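Local structure of glutamate--tRNA ligase, cytoplasmic (Saccharomyces cerevisiae, 2HRA) at residues Thr127-Gly132 against Ala137-Cys142. The protein activates glutamate with ATP and transfers it to tRNA(Glu), and through this N-terminal GST-fold domain joins a complex with the cofactor Arc1p. Numbering follows the deposited sequence.
Sequences TFILGG and AADVAC
The Phe128 ring presents its edge to the carboxylate of Asp139: OD2 lies near the ring plane, 3.9 Å from CD2, and the two flat groups stand 77° apart. Over the centre of one ring face sits CG2 of Thr127, while Gly132 O meets the edge in plane; Leu170 and Leu171 of helix 162-172 also touch this ring. Both carboxylate oxygens work on the loop. The syn lone pair of Asp139 OD2 accepts from Ile129 N, 3.0 Å away, in a nearly straight bond (166°). Asp139 OD1 accepts from a water, its oxygen 2.7 Å away, which in turn accepts from Leu130 N. Two successive amides of the type I turn Phe128-Gly131 are thus tied to one side chain. With CG1 set beside its backbone N (chi1 -74°), Ile129 runs past the carboxylate in the opposite sense and brings CD1 to 3.8 Å from Cys142 SG; its other branch, CG2, rests 4.1 Å from Ala138 CB, and both side chains also touch Trp96 of helix 90-104. OD1 of Asp139 also accepts from Ser136 N, next to the start of helix 137-148, and OD2 from Trp167 NE1. Replacing Asp139 by an alanine is likely to leave the Ile129 amide, the bridging water, Ser136 N and Trp167 NE1 without this acceptor and to let the turn shift from the helix. The buried carboxylate, probably ionised and stabilised by these several donors, fastens to the all-helical part of the GST fold a loop that belongs to the Arc1p-interacting region.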
loop_
_atom_site.group_PDB
_atom_site.type_symbol
_atom_site.label_atom_id
_atom_site.label_comp_id
_atom_site.label_asym_id
_atom_site.label_seq_id
_atom_site.Cartn_x
_atom_site.Cartn_y
_atom_site.Cartn_z
ATOM N N THR A 127 -8.991 11.486 11.437
ATOM C CA THR A 127 -8.932 10.015 11.381
ATOM C C THR A 127 -8.074 9.530 10.209
ATOM O O THR A 127 -7.215 8.641 10.356
ATOM C CB THR A 127 -10.321 9.407 11.235
ATOM O OG1 THR A 127 -11.140 9.931 12.270
ATOM C CG2 THR A 127 -10.270 7.884 11.379
ATOM N N PHE A 128 -8.299 10.140 9.052
ATOM C CA PHE A 128 -7.583 9.800 7.834
ATOM C C PHE A 128 -6.814 11.017 7.344
ATOM O O PHE A 128 -7.098 12.123 7.741
ATOM C CB PHE A 128 -8.565 9.296 6.780
ATOM C CG PHE A 128 -9.290 8.071 7.213
ATOM C CD1 PHE A 128 -10.662 8.060 7.321
ATOM C CD2 PHE A 128 -8.585 6.958 7.611
ATOM C CE1 PHE A 128 -11.321 6.936 7.768
ATOM C CE2 PHE A 128 -9.232 5.851 8.054
ATOM C CZ PHE A 128 -10.601 5.842 8.138
ATOM N N ILE A 129 -5.840 10.790 6.473
ATOM C CA ILE A 129 -4.851 11.815 6.122
ATOM C C ILE A 129 -5.459 13.096 5.585
ATOM O O ILE A 129 -5.045 14.199 5.967
ATOM C CB ILE A 129 -3.769 11.256 5.156
ATOM C CG1 ILE A 129 -2.823 10.337 5.965
ATOM C CG2 ILE A 129 -2.998 12.421 4.506
ATOM C CD1 ILE A 129 -1.916 9.374 5.128
ATOM N N LEU A 130 -6.492 12.957 4.761
ATOM C CA LEU A 130 -7.117 14.115 4.158
ATOM C C LEU A 130 -8.394 14.528 4.858
ATOM O O LEU A 130 -9.024 15.489 4.447
ATOM C CB LEU A 130 -7.352 13.904 2.665
ATOM C CG LEU A 130 -6.097 13.733 1.827
ATOM C CD1 LEU A 130 -6.496 13.445 0.395
ATOM C CD2 LEU A 130 -5.198 14.990 1.944
ATOM N N GLY A 131 -8.764 13.832 5.925
ATOM C CA GLY A 131 -9.791 14.330 6.823
ATOM C C GLY A 131 -11.214 14.068 6.374
ATOM O O GLY A 131 -12.124 14.789 6.779
ATOM N N GLY A 132 -11.429 13.063 5.532
ATOM C CA GLY A 132 -12.798 12.646 5.173
ATOM C C GLY A 132 -13.358 11.575 6.102
ATOM O O GLY A 132 -12.664 11.113 7.011
ATOM N N ALA A 137 -6.746 7.414 -1.276
ATOM C CA ALA A 137 -5.526 6.892 -1.864
ATOM C C ALA A 137 -4.325 7.324 -1.073
ATOM O O ALA A 137 -3.304 6.624 -1.051
ATOM C CB ALA A 137 -5.396 7.365 -3.369
ATOM N N ALA A 138 -4.400 8.489 -0.443
ATOM C CA ALA A 138 -3.296 8.938 0.397
ATOM C C ALA A 138 -3.019 7.904 1.518
ATOM O O ALA A 138 -1.870 7.552 1.814
ATOM C CB ALA A 138 -3.615 10.346 0.979
ATOM N N ASP A 139 -4.088 7.454 2.168
ATOM C CA ASP A 139 -3.990 6.498 3.250
ATOM C C ASP A 139 -3.456 5.163 2.733
ATOM O O ASP A 139 -2.667 4.506 3.399
ATOM C CB ASP A 139 -5.369 6.292 3.907
ATOM C CG ASP A 139 -5.912 7.560 4.510
ATOM O OD1 ASP A 139 -6.793 8.187 3.861
ATOM O OD2 ASP A 139 -5.440 7.951 5.604
ATOM N N VAL A 140 -3.882 4.766 1.536
ATOM C CA VAL A 140 -3.502 3.458 0.994
ATOM C C VAL A 140 -2.018 3.425 0.720
ATOM O O VAL A 140 -1.319 2.474 1.071
ATOM C CB VAL A 140 -4.328 3.148 -0.284
ATOM C CG1 VAL A 140 -3.865 1.895 -0.955
ATOM C CG2 VAL A 140 -5.821 3.056 0.059
ATOM N N ALA A 141 -1.526 4.490 0.123
ATOM C CA ALA A 141 -0.125 4.581 -0.202
ATOM C C ALA A 141 0.734 4.638 1.049
ATOM O O ALA A 141 1.771 3.959 1.110
ATOM C CB ALA A 141 0.130 5.793 -1.114
ATOM N N CYS A 142 0.325 5.429 2.055
ATOM C CA CYS A 142 1.135 5.550 3.265
ATOM C C CYS A 142 1.068 4.294 4.104
ATOM O O CYS A 142 2.081 3.885 4.689
ATOM C CB CYS A 142 0.769 6.801 4.076
ATOM S SG CYS A 142 1.166 8.363 3.243
HETATM O O HOH W 1 -7.415 10.712 3.326
#